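Local coordinates for protein acetyltransferase (Vibrio fischeri, PDB 3JVN) that probably transfers acyl groups, most likely acetyl from a coenzyme A thioester, as a member of the GNAT family, to an acceptor that remains unidentified, at residues 14-19 with 45-50; 55-60 with 114-119; 73-78 with 120-125. All coordinates share one frame; numbering follows the deposited sequence.

Contact 1: residues 14-19 with 45-50; sequences YCLNSL and KSIARY
The amide of Asn17 meets Ile47 through its oxygen rather than by a face. Asn17 OD1 comes 3.4 Å from Ile47 CG2, and the methyl lies beyond the end of the carbonyl bond, tilted off the amide plane. With CG beside the backbone N (chi1 -78°), the Asn17 and Ile47 side chains meet at a slant, which brings the amide oxygen against the CG2 branch of Ile47. The preceding residue, Leu16, makes the apolar half of the contact, its CB 4.1 Å from Ile47 CG1. Ile47 can serve both neighbours because its branches diverge: CG1, anti to the backbone N at chi1 174°, reaches Leu16, and CG2 is left for Asn17. In the GNAT fold the first two helices follow the first strand and pack on the same side of the sheet. Here helices 13-30 and 47-52 do so, Leu16 touching Val60 of strand 56-62 and Ile47 also resting on Met20. The second helix starts at the point of contact. Ser46 is its N-cap, with OG accepting from Ala48 N at 2.8 Å and, more nearly straight at 162°, from Arg49 N. One residue after Arg49, the Tyr50 hydroxyl is hydrogen-bonded to Asp92 OD1.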
# COMPACT_ATOMS: atom_id res chain seq x y z
N TYR A 14 16.41 -25.78 -9.92
CA TYR A 14 17.84 -25.88 -10.16
C TYR A 14 18.32 -24.66 -10.98
O TYR A 14 19.29 -24.00 -10.61
CB TYR A 14 18.15 -27.20 -10.88
CG TYR A 14 19.62 -27.57 -10.86
CD1 TYR A 14 20.17 -28.28 -9.79
CD2 TYR A 14 20.46 -27.16 -11.89
CE1 TYR A 14 21.54 -28.58 -9.74
CE2 TYR A 14 21.83 -27.44 -11.85
CZ TYR A 14 22.36 -28.14 -10.78
OH TYR A 14 23.71 -28.38 -10.75
N CYS A 15 17.63 -24.38 -12.09
CA CYS A 15 17.96 -23.25 -12.96
C CYS A 15 17.84 -21.94 -12.19
O CYS A 15 18.71 -21.07 -12.24
CB CYS A 15 17.01 -23.19 -14.15
SG CYS A 15 16.70 -24.78 -14.91
N LEU A 16 16.72 -21.81 -11.49
CA LEU A 16 16.45 -20.62 -10.72
C LEU A 16 17.56 -20.27 -9.73
O LEU A 16 17.90 -19.10 -9.59
CB LEU A 16 15.08 -20.75 -10.05
CG LEU A 16 13.96 -20.87 -11.12
CD1 LEU A 16 12.59 -20.95 -10.48
CD2 LEU A 16 14.04 -19.66 -12.06
N ASN A 17 18.13 -21.26 -9.05
CA ASN A 17 19.23 -20.99 -8.10
C ASN A 17 20.34 -20.20 -8.80
O ASN A 17 20.86 -19.23 -8.25
CB ASN A 17 19.81 -22.29 -7.54
CG ASN A 17 18.95 -22.89 -6.45
OD1 ASN A 17 18.19 -22.19 -5.79
ND2 ASN A 17 19.07 -24.20 -6.25
N SER A 18 20.67 -20.62 -10.02
CA SER A 18 21.69 -19.99 -10.85
C SER A 18 21.32 -18.59 -11.34
O SER A 18 22.14 -17.69 -11.28
CB SER A 18 22.00 -20.88 -12.05
OG SER A 18 22.83 -20.21 -12.98
N LEU A 19 20.11 -18.42 -11.84
CA LEU A 19 19.67 -17.12 -12.33
C LEU A 19 19.43 -16.18 -11.14
O LEU A 19 19.60 -14.97 -11.25
CB LEU A 19 18.38 -17.24 -13.15
CG LEU A 19 18.39 -18.13 -14.40
CD1 LEU A 19 16.97 -18.37 -14.90
CD2 LEU A 19 19.24 -17.51 -15.47
N LYS A 45 13.75 -15.65 2.06
CA LYS A 45 13.02 -16.92 1.94
C LYS A 45 13.34 -17.71 0.66
O LYS A 45 13.22 -17.19 -0.46
CB LYS A 45 11.50 -16.68 1.98
CG LYS A 45 10.89 -16.56 3.37
CD LYS A 45 11.46 -15.40 4.17
CE LYS A 45 12.66 -15.84 4.99
NZ LYS A 45 13.22 -14.75 5.84
N SER A 46 13.73 -18.97 0.84
CA SER A 46 14.07 -19.87 -0.26
C SER A 46 13.22 -19.71 -1.52
O SER A 46 12.02 -19.45 -1.46
CB SER A 46 13.98 -21.32 0.21
OG SER A 46 13.89 -22.18 -0.91
N ILE A 47 13.86 -19.89 -2.67
CA ILE A 47 13.15 -19.79 -3.93
C ILE A 47 12.20 -21.00 -4.05
O ILE A 47 11.15 -20.91 -4.68
CB ILE A 47 14.14 -19.75 -5.14
CG1 ILE A 47 13.37 -19.80 -6.47
CG2 ILE A 47 15.13 -20.90 -5.04
CD1 ILE A 47 12.35 -18.71 -6.65
N ALA A 48 12.58 -22.11 -3.42
CA ALA A 48 11.77 -23.32 -3.44
C ALA A 48 10.52 -23.11 -2.58
O ALA A 48 9.39 -23.28 -3.04
CB ALA A 48 12.57 -24.51 -2.93
N ARG A 49 10.74 -22.74 -1.31
CA ARG A 49 9.64 -22.47 -0.38
C ARG A 49 8.76 -21.38 -0.98
O ARG A 49 7.53 -21.40 -0.85
CB ARG A 49 10.19 -21.96 0.96
CG ARG A 49 10.69 -23.02 1.92
CD ARG A 49 11.09 -22.35 3.22
NE ARG A 49 11.37 -23.31 4.29
CZ ARG A 49 11.60 -22.96 5.56
NH1 ARG A 49 11.84 -23.89 6.48
NH2 ARG A 49 11.57 -21.67 5.92
N TYR A 50 9.42 -20.42 -1.62
CA TYR A 50 8.74 -19.30 -2.26
C TYR A 50 7.80 -19.84 -3.33
O TYR A 50 6.63 -19.46 -3.40
CB TYR A 50 9.76 -18.38 -2.92
CG TYR A 50 9.19 -17.04 -3.35
CD1 TYR A 50 8.43 -16.92 -4.52
CD2 TYR A 50 9.38 -15.90 -2.56
CE1 TYR A 50 7.88 -15.69 -4.90
CE2 TYR A 50 8.84 -14.68 -2.92
CZ TYR A 50 8.09 -14.58 -4.09
OH TYR A 50 7.57 -13.35 -4.43

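Contact 2: residues 55-60 with 114-119; sequences ECMVYV and EQELKD
Strand 56-60 and helix 114-118 run nearly antiparallel, at 150° between their N-to-C directions, and their axes approach to 10.7 Å, a layer separation filled by side chains. The nearest CA atoms are those of Met57 and Glu116, 9.0 Å apart. This is helix-on-sheet packing in the GNAT fold: helix 105-118, which in this family follows the loop that binds the pyrophosphate of acetyl-CoA, covers the face of the sheet to which Met57 and Tyr59 point. Val58 and Val60 point the other way, Val58 touching Leu51 of helix 47-52.

The modelled side chains of Met57 and Tyr59 converge on the chain of Glu116, but several separations there are shorter than atoms can sit, and the fine placement of these side-chain ends is doubtful. Tyr59 and Glu116 cross at roughly a right angle. The Tyr59 side chain also touches Arg112 of the same helix, and a sulfate ion, probably from the crystallisation liquor, is bound about 5 Å from it. Met57, a selenomethionine, carries the apolar part of the contact. The bend at chi3 (73°) turns its terminal methyl aside, and its chain crosses that of Leu117 at a slant, with Met57 SE lying 3.8 Å from Leu117 CD1.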
# COMPACT_ATOMS: atom_id res chain seq x y z
N GLU A 55 0.54 -18.05 -1.80
CA GLU A 55 0.37 -16.62 -2.05
C GLU A 55 1.48 -16.07 -2.95
O GLU A 55 1.50 -14.87 -3.25
CB GLU A 55 0.39 -15.83 -0.73
CG GLU A 55 -0.69 -16.20 0.30
CD GLU A 55 -2.11 -16.21 -0.27
OE1 GLU A 55 -2.35 -15.59 -1.32
OE2 GLU A 55 -2.99 -16.84 0.35
N CYS A 56 2.39 -16.94 -3.40
CA CYS A 56 3.51 -16.53 -4.25
C CYS A 56 3.38 -16.85 -5.73
O CYS A 56 2.67 -17.77 -6.13
CB CYS A 56 4.82 -17.13 -3.73
SG CYS A 56 5.39 -16.43 -2.17
N MSE A 57 4.10 -16.10 -6.55
CA MSE A 57 4.09 -16.30 -7.99
C MSE A 57 5.48 -16.25 -8.59
O MSE A 57 6.31 -15.44 -8.19
CB MSE A 57 3.22 -15.23 -8.65
CG MSE A 57 1.76 -15.31 -8.29
SE MSE A 57 0.85 -13.62 -8.46
CE MSE A 57 0.78 -13.51 -10.40
N VAL A 58 5.74 -17.12 -9.54
CA VAL A 58 7.02 -17.11 -10.21
C VAL A 58 6.82 -17.55 -11.66
O VAL A 58 6.46 -18.68 -11.92
CB VAL A 58 8.06 -18.02 -9.50
CG1 VAL A 58 7.45 -19.36 -9.15
CG2 VAL A 58 9.26 -18.20 -10.39
N TYR A 59 7.03 -16.63 -12.59
CA TYR A 59 6.90 -16.98 -13.99
C TYR A 59 8.27 -16.95 -14.65
O TYR A 59 9.14 -16.19 -14.24
CB TYR A 59 5.95 -16.01 -14.69
CG TYR A 59 4.57 -16.05 -14.11
CD1 TYR A 59 3.69 -17.10 -14.42
CD2 TYR A 59 4.13 -15.05 -13.26
CE1 TYR A 59 2.41 -17.14 -13.88
CE2 TYR A 59 2.85 -15.08 -12.73
CZ TYR A 59 2.00 -16.11 -13.04
OH TYR A 59 0.72 -16.11 -12.52
N VAL A 60 8.45 -17.80 -15.65
CA VAL A 60 9.71 -17.88 -16.38
C VAL A 60 9.51 -17.72 -17.89
O VAL A 60 8.43 -18.01 -18.43
CB VAL A 60 10.44 -19.23 -16.12
CG1 VAL A 60 10.98 -19.28 -14.69
CG2 VAL A 60 9.49 -20.41 -16.37
N GLU A 114 0.86 -9.37 -14.05
CA GLU A 114 -0.26 -8.44 -13.92
C GLU A 114 -1.57 -9.13 -14.32
O GLU A 114 -2.64 -8.78 -13.83
CB GLU A 114 -0.05 -7.21 -14.80
CG GLU A 114 1.18 -6.37 -14.48
CD GLU A 114 1.35 -5.20 -15.45
OE1 GLU A 114 2.38 -4.50 -15.38
OE2 GLU A 114 0.44 -4.98 -16.28
N GLN A 115 -1.48 -10.09 -15.22
CA GLN A 115 -2.68 -10.80 -15.65
C GLN A 115 -3.29 -11.48 -14.43
O GLN A 115 -4.47 -11.27 -14.13
CB GLN A 115 -2.32 -11.85 -16.69
CG GLN A 115 -3.51 -12.53 -17.33
CD GLN A 115 -3.07 -13.70 -18.19
OE1 GLN A 115 -2.66 -14.74 -17.68
NE2 GLN A 115 -3.14 -13.53 -19.51
N GLU A 116 -2.49 -12.28 -13.73
CA GLU A 116 -2.95 -12.99 -12.54
C GLU A 116 -3.33 -12.01 -11.43
O GLU A 116 -4.28 -12.23 -10.68
CB GLU A 116 -1.86 -13.93 -12.04
CG GLU A 116 -1.93 -15.31 -12.66
CD GLU A 116 -2.97 -16.20 -12.00
OE1 GLU A 116 -2.73 -16.64 -10.86
OE2 GLU A 116 -4.03 -16.43 -12.61
N LEU A 117 -2.58 -10.92 -11.34
CA LEU A 117 -2.84 -9.90 -10.34
C LEU A 117 -4.21 -9.28 -10.56
O LEU A 117 -5.04 -9.24 -9.65
CB LEU A 117 -1.77 -8.83 -10.42
CG LEU A 117 -0.92 -8.74 -9.15
CD1 LEU A 117 -0.64 -10.14 -8.60
CD2 LEU A 117 0.37 -8.00 -9.47
N LYS A 118 -4.43 -8.78 -11.78
CA LYS A 118 -5.67 -8.14 -12.18
C LYS A 118 -6.89 -9.02 -11.93
O LYS A 118 -7.89 -8.57 -11.38
CB LYS A 118 -5.65 -7.77 -13.66
CG LYS A 118 -5.25 -6.32 -13.96
CD LYS A 118 -3.75 -6.13 -14.16
CE LYS A 118 -3.31 -6.54 -15.57
NZ LYS A 118 -3.95 -5.71 -16.63
N ASP A 119 -6.82 -10.28 -12.36
CA ASP A 119 -7.96 -11.13 -12.15
C ASP A 119 -8.10 -11.61 -10.70
O ASP A 119 -9.03 -12.33 -10.37
CB ASP A 119 -7.96 -12.29 -13.17
CG ASP A 119 -6.78 -13.19 -13.02
OD1 ASP A 119 -6.47 -13.93 -13.99
OD2 ASP A 119 -6.17 -13.18 -11.93

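Contact 3: residues 73-78 with 120-125; sequences GHFCEL and YGVKEI
Contact between Phe75 and the pair Tyr120 and Val122 is apolar and largely aromatic, and it joins a strand of the central sheet to a connecting loop. The loop belongs to the beta-alpha-beta crossover of the GNAT fold, in which strand 86-96 leads through helix 105-118 to the parallel strand 124-127. Phe75 lies on strand 67-79, the antiparallel neighbour of 86-96, and its ring projects from the face covered by helix 105-118 to the segment by which the chain returns from helix to strand. At Gly121 the backbone adopts a left-handed conformation (phi 56°), turning between the two residues that receive the ring.

Phe75 holds its CG beside the backbone N (chi1 -72°), which swings the ring out from the strand toward the loop. There it approaches Tyr120 with its far end: Phe75 CZ stands over one face of the Tyr120 ring, 3.3 Å above the plane and displaced toward the rim. Phe75 CE1 reaches Tyr120 CB at 3.7 Å, while CE2 of Phe75 lies 3.9 Å from CD2 of Tyr120. The two planes are inclined at 37° and the centroids of the Phe75 and Tyr120 rings are 4.6 Å apart, an oblique pairing.

Leu117 of the helix touches both Phe75 and Val122, and Met57 of strand 56-62 also packs on the phenylalanine. Farther along the same strand as Phe75, Glu77 and Leu78 pair with an antiparallel strand of the second subunit, which carries the sheet across the interface. Val122 comes to the phenylalanine differently from Tyr120. It meets the ring edge near the ring's plane, the CG1 methyl of Val122 lying 3.9 Å from CE1 of Phe75.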
# COMPACT_ATOMS: atom_id res chain seq x y z
N GLY A 73 6.69 -12.49 -7.67
CA GLY A 73 5.79 -11.59 -6.97
C GLY A 73 4.93 -12.29 -5.93
O GLY A 73 4.74 -13.51 -6.03
N HIS A 74 4.41 -11.56 -4.94
CA HIS A 74 3.55 -12.19 -3.92
C HIS A 74 2.34 -11.36 -3.51
O HIS A 74 2.40 -10.13 -3.51
CB HIS A 74 4.37 -12.53 -2.66
CG HIS A 74 4.74 -11.35 -1.81
ND1 HIS A 74 5.75 -10.47 -2.15
CD2 HIS A 74 4.28 -10.93 -0.60
CE1 HIS A 74 5.90 -9.57 -1.19
NE2 HIS A 74 5.02 -9.83 -0.24
N PHE A 75 1.24 -12.03 -3.19
CA PHE A 75 0.02 -11.35 -2.75
C PHE A 75 0.22 -10.91 -1.30
O PHE A 75 0.95 -11.56 -0.53
CB PHE A 75 -1.21 -12.29 -2.81
CG PHE A 75 -1.68 -12.59 -4.21
CD1 PHE A 75 -2.02 -11.55 -5.07
CD2 PHE A 75 -1.78 -13.91 -4.65
CE1 PHE A 75 -2.46 -11.81 -6.37
CE2 PHE A 75 -2.22 -14.19 -5.95
CZ PHE A 75 -2.56 -13.13 -6.82
N CYS A 76 -0.40 -9.80 -0.93
CA CYS A 76 -0.31 -9.31 0.44
C CYS A 76 -1.60 -8.60 0.80
O CYS A 76 -2.40 -8.26 -0.06
CB CYS A 76 0.89 -8.38 0.64
SG CYS A 76 1.52 -7.58 -0.84
N GLU A 77 -1.80 -8.40 2.10
CA GLU A 77 -3.02 -7.77 2.56
C GLU A 77 -2.78 -6.66 3.54
O GLU A 77 -2.08 -6.83 4.55
CB GLU A 77 -3.91 -8.81 3.25
CG GLU A 77 -4.71 -9.71 2.34
CD GLU A 77 -5.59 -10.63 3.16
OE1 GLU A 77 -6.70 -10.98 2.69
OE2 GLU A 77 -5.16 -10.99 4.28
N LEU A 78 -3.38 -5.51 3.24
CA LEU A 78 -3.30 -4.36 4.12
C LEU A 78 -4.38 -4.64 5.17
O LEU A 78 -5.58 -4.57 4.89
CB LEU A 78 -3.62 -3.09 3.34
CG LEU A 78 -3.70 -1.81 4.16
CD1 LEU A 78 -2.31 -1.44 4.65
CD2 LEU A 78 -4.29 -0.70 3.31
N TYR A 120 -7.17 -11.19 -9.84
CA TYR A 120 -7.22 -11.52 -8.41
C TYR A 120 -7.68 -10.28 -7.64
O TYR A 120 -7.56 -10.21 -6.41
CB TYR A 120 -5.86 -11.95 -7.86
CG TYR A 120 -5.71 -13.44 -7.73
CD1 TYR A 120 -5.30 -14.21 -8.81
CD2 TYR A 120 -6.05 -14.09 -6.54
CE1 TYR A 120 -5.25 -15.59 -8.73
CE2 TYR A 120 -6.01 -15.48 -6.43
CZ TYR A 120 -5.61 -16.23 -7.54
OH TYR A 120 -5.56 -17.60 -7.45
N GLY A 121 -8.18 -9.30 -8.38
CA GLY A 121 -8.65 -8.06 -7.78
C GLY A 121 -7.67 -7.29 -6.91
O GLY A 121 -8.04 -6.81 -5.84
N VAL A 122 -6.42 -7.15 -7.35
CA VAL A 122 -5.46 -6.39 -6.54
C VAL A 122 -5.71 -4.89 -6.66
O VAL A 122 -5.85 -4.35 -7.77
CB VAL A 122 -3.99 -6.68 -6.92
CG1 VAL A 122 -3.68 -8.16 -6.70
CG2 VAL A 122 -3.72 -6.25 -8.35
N LYS A 123 -5.76 -4.22 -5.52
CA LYS A 123 -6.01 -2.79 -5.49
C LYS A 123 -4.73 -1.99 -5.69
O LYS A 123 -4.71 -1.04 -6.47
CB LYS A 123 -6.67 -2.41 -4.17
CG LYS A 123 -7.88 -3.28 -3.81
CD LYS A 123 -8.87 -3.37 -4.96
CE LYS A 123 -10.12 -4.11 -4.53
NZ LYS A 123 -11.07 -4.33 -5.66
N GLU A 124 -3.67 -2.38 -4.98
CA GLU A 124 -2.38 -1.70 -5.08
C GLU A 124 -1.23 -2.65 -5.41
O GLU A 124 -1.22 -3.80 -4.98
CB GLU A 124 -2.07 -0.96 -3.77
CG GLU A 124 -3.04 0.17 -3.42
CD GLU A 124 -3.27 1.11 -4.59
OE1 GLU A 124 -2.27 1.49 -5.24
OE2 GLU A 124 -4.45 1.48 -4.84
N ILE A 125 -0.26 -2.14 -6.17
CA ILE A 125 0.92 -2.92 -6.57
C ILE A 125 2.24 -2.19 -6.31
O ILE A 125 2.48 -1.09 -6.82
CB ILE A 125 0.88 -3.29 -8.07
CG1 ILE A 125 -0.35 -4.16 -8.37
CG2 ILE A 125 2.14 -4.03 -8.47
CD1 ILE A 125 -0.41 -5.43 -7.54

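Contact 1 closes before the other two open along the chain, whereas contacts 2 and 3 alternate their segments and so interlock. The centres of contacts 2 and 3 are about 10 Å apart. Contact 2 sets strand 56-62 against helix 105-118; contact 3 sets the neighbouring antiparallel strand 67-79 against the loop that leads from that helix to strand 124-127, and Leu117 bridges the two by touching Phe75. Contact 1 lies about 17 Å from contact 2 and 22 Å from contact 3, centre to centre; Leu16 against Val60 links it to strand 56-62. Helices 13-30 and 47-52 thus cover one face of the sheet and helix 105-118 the other, as in the GNAT fold.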